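Local coordinates for ethanolamine utilization protein EutL (Clostridium perfringens E str. JGS1987, PDB 4TME) that forms part of the shell of a bacterial microcompartment for ethanolamine utilization, where binding of ethanolamine is thought to control pore opening, at residues 137-142 against 186-191. Sequence-based numbering, arbitrary orientation.
Sequences KTAGIR and GALLTG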
ATOM      1  N   LYS C 137      14.098  19.585  -8.009  1.00 29.99           N
ATOM      2  CA  LYS C 137      13.325  19.021  -9.125  1.00 33.25           C
ATOM      3  C   LYS C 137      11.975  18.513  -8.668  1.00 31.54           C
ATOM      4  O   LYS C 137      10.984  18.717  -9.361  1.00 33.52           O
ATOM      5  CB  LYS C 137      14.087  17.891  -9.822  1.00 41.11           C
ATOM      6  CG  LYS C 137      15.110  18.405 -10.822  1.00 54.55           C
ATOM      7  CD  LYS C 137      16.066  17.300 -11.280  1.00 65.45           C
ATOM      8  CE  LYS C 137      17.171  17.848 -12.175  1.00 72.97           C
ATOM      9  NZ  LYS C 137      17.994  18.892 -11.491  1.00 76.74           N
ATOM     10  N   THR C 138      11.925  17.874  -7.502  1.00 28.66           N
ATOM     11  CA  THR C 138      10.673  17.360  -6.955  1.00 29.21           C
ATOM     12  C   THR C 138       9.695  18.518  -6.727  1.00 29.69           C
ATOM     13  O   THR C 138       8.483  18.404  -6.986  1.00 31.53           O
ATOM     14  CB  THR C 138      10.904  16.598  -5.616  1.00 30.94           C
ATOM     15  OG1 THR C 138      11.829  15.511  -5.820  1.00 33.06           O
ATOM     16  CG2 THR C 138       9.607  16.030  -5.084  1.00 30.23           C
ATOM     17  N   ALA C 139      10.216  19.643  -6.263  1.00 28.78           N
ATOM     18  CA  ALA C 139       9.370  20.807  -5.962  1.00 29.11           C
ATOM     19  C   ALA C 139       9.116  21.711  -7.170  1.00 32.02           C
ATOM     20  O   ALA C 139       8.227  22.558  -7.136  1.00 33.65           O
ATOM     21  CB  ALA C 139       9.984  21.628  -4.847  1.00 28.80           C
ATOM     22  N   GLY C 140       9.893  21.553  -8.232  1.00 33.35           N
ATOM     23  CA  GLY C 140       9.802  22.455  -9.368  1.00 34.94           C
ATOM     24  C   GLY C 140      10.364  23.850  -9.136  1.00 36.18           C
ATOM     25  O   GLY C 140       9.878  24.811  -9.724  1.00 38.93           O
ATOM     26  N   ILE C 141      11.399  23.971  -8.302  1.00 32.63           N
ATOM     27  CA  ILE C 141      12.013  25.256  -8.013  1.00 33.19           C
ATOM     28  C   ILE C 141      13.457  25.206  -8.446  1.00 34.77           C
ATOM     29  O   ILE C 141      13.968  24.149  -8.816  1.00 35.03           O
ATOM     30  CB  ILE C 141      11.930  25.619  -6.516  1.00 33.90           C
ATOM     31  CG1 ILE C 141      12.737  24.609  -5.679  1.00 33.06           C
ATOM     32  CG2 ILE C 141      10.468  25.659  -6.078  1.00 35.79           C
ATOM     33  CD1 ILE C 141      12.730  24.875  -4.177  1.00 34.29           C
ATOM     34  N   ARG C 142      14.113  26.349  -8.386  1.00 36.74           N
ATOM     35  CA  ARG C 142      15.515  26.415  -8.773  1.00 41.15           C
ATOM     36  C   ARG C 142      16.413  25.837  -7.688  1.00 38.06           C
ATOM     37  O   ARG C 142      16.177  26.002  -6.489  1.00 35.24           O
ATOM     38  CB  ARG C 142      15.920  27.856  -9.083  1.00 50.31           C
ATOM     39  CG  ARG C 142      15.172  28.451 -10.266  1.00 60.70           C
ATOM     40  CD  ARG C 142      16.007  29.471 -11.049  1.00 70.28           C
ATOM     41  NE  ARG C 142      17.140  28.855 -11.737  1.00 74.50           N
ATOM     42  CZ  ARG C 142      17.036  28.043 -12.789  1.00 75.63           C
ATOM     43  NH1 ARG C 142      15.845  27.726 -13.285  1.00 80.79           N
ATOM     44  NH2 ARG C 142      18.127  27.532 -13.344  1.00 70.70           N
ATOM     45  N   GLY C 186       1.567  15.418   3.735  1.00 23.02           N
ATOM     46  CA  GLY C 186       2.228  16.694   3.977  1.00 24.50           C
ATOM     47  C   GLY C 186       2.531  17.399   2.678  1.00 25.08           C
ATOM     48  O   GLY C 186       1.782  17.250   1.711  1.00 24.19           O
ATOM     49  N   ALA C 187       3.616  18.171   2.639  1.00 23.10           N
ATOM     50  CA  ALA C 187       3.912  18.960   1.451  1.00 22.57           C
ATOM     51  C   ALA C 187       5.321  19.513   1.487  1.00 22.90           C
ATOM     52  O   ALA C 187       5.959  19.566   2.542  1.00 23.48           O
ATOM     53  CB  ALA C 187       2.927  20.123   1.314  1.00 24.03           C
ATOM     54  N   LEU C 188       5.766  19.936   0.315  1.00 23.22           N
ATOM     55  CA  LEU C 188       6.926  20.797   0.160  1.00 24.12           C
ATOM     56  C   LEU C 188       6.438  22.193  -0.172  1.00 26.29           C
ATOM     57  O   LEU C 188       5.714  22.382  -1.170  1.00 26.69           O
ATOM     58  CB  LEU C 188       7.849  20.320  -0.965  1.00 24.31           C
ATOM     59  CG  LEU C 188       8.383  18.888  -0.885  1.00 24.03           C
ATOM     60  CD1 LEU C 188       9.211  18.530  -2.132  1.00 25.87           C
ATOM     61  CD2 LEU C 188       9.197  18.686   0.388  1.00 23.05           C
ATOM     62  N   LEU C 189       6.819  23.171   0.644  1.00 25.43           N
ATOM     63  CA  LEU C 189       6.459  24.568   0.399  1.00 25.92           C
ATOM     64  C   LEU C 189       7.733  25.350   0.139  1.00 28.68           C
ATOM     65  O   LEU C 189       8.772  25.005   0.681  1.00 28.55           O
ATOM     66  CB  LEU C 189       5.722  25.199   1.588  1.00 26.29           C
ATOM     67  CG  LEU C 189       4.592  24.361   2.201  1.00 27.64           C
ATOM     68  CD1 LEU C 189       3.960  25.107   3.371  1.00 29.28           C
ATOM     69  CD2 LEU C 189       3.531  24.033   1.145  1.00 28.86           C
ATOM     70  N   THR C 190       7.663  26.411  -0.651  1.00 30.34           N
ATOM     71  CA  THR C 190       8.865  27.225  -0.889  1.00 30.45           C
ATOM     72  C   THR C 190       8.628  28.700  -0.615  1.00 32.05           C
ATOM     73  O   THR C 190       7.496  29.177  -0.604  1.00 33.08           O
ATOM     74  CB  THR C 190       9.410  27.049  -2.327  1.00 30.38           C
ATOM     75  OG1 THR C 190      10.727  27.623  -2.412  1.00 32.19           O
ATOM     76  CG2 THR C 190       8.513  27.723  -3.373  1.00 30.84           C
ATOM     77  N   GLY C 191       9.728  29.411  -0.395  1.00 32.96           N
ATOM     78  CA  GLY C 191       9.716  30.843  -0.131  1.00 34.58           C
ATOM     79  C   GLY C 191      11.097  31.233   0.360  1.00 34.96           C
ATOM     80  O   GLY C 191      12.047  30.460   0.192  1.00 34.45           O
TER
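Leu188 reaches off strand 185-191 with one methyl, CD1, and sets it against two side chains of the last turn of helix 133-139. CD1 of Leu188 lies 3.9 Å from CG2 of Thr138 and 4.2 Å from CB of Ala139; the leucine and threonine side chains cross at about a right angle. In Thr138, chi1 of -58° sets OG1 beside the backbone N, where it bonds back to the carbonyl O of Tyr134 within the helix, and leaves CG2 anti to that N, on the strand side. Two residues further along each segment, Ile141 and Thr190 slide past each other in opposite directions. Their CG2 methyls meet at 3.9 Å, and CD1 of Ile141 comes to 3.8 Å from Thr190 OG1. That hydroxyl, anti to its own N (chi1 -167°), is satisfied by the carbonyl O of Ala146 on the adjoining strand. No hydrogen bond links the two segments. Leu189 turns to the other face and packs on Leu165 of helix 154-167. Gly140, with positive phi (72°), ends the helix in a Schellman motif, and Ile141 just after it points toward the strand. The end of helix 133-139 and the loop after it thus pack against one face of the antiparallel sheet, within the alpha/beta BMC fold of shell proteins.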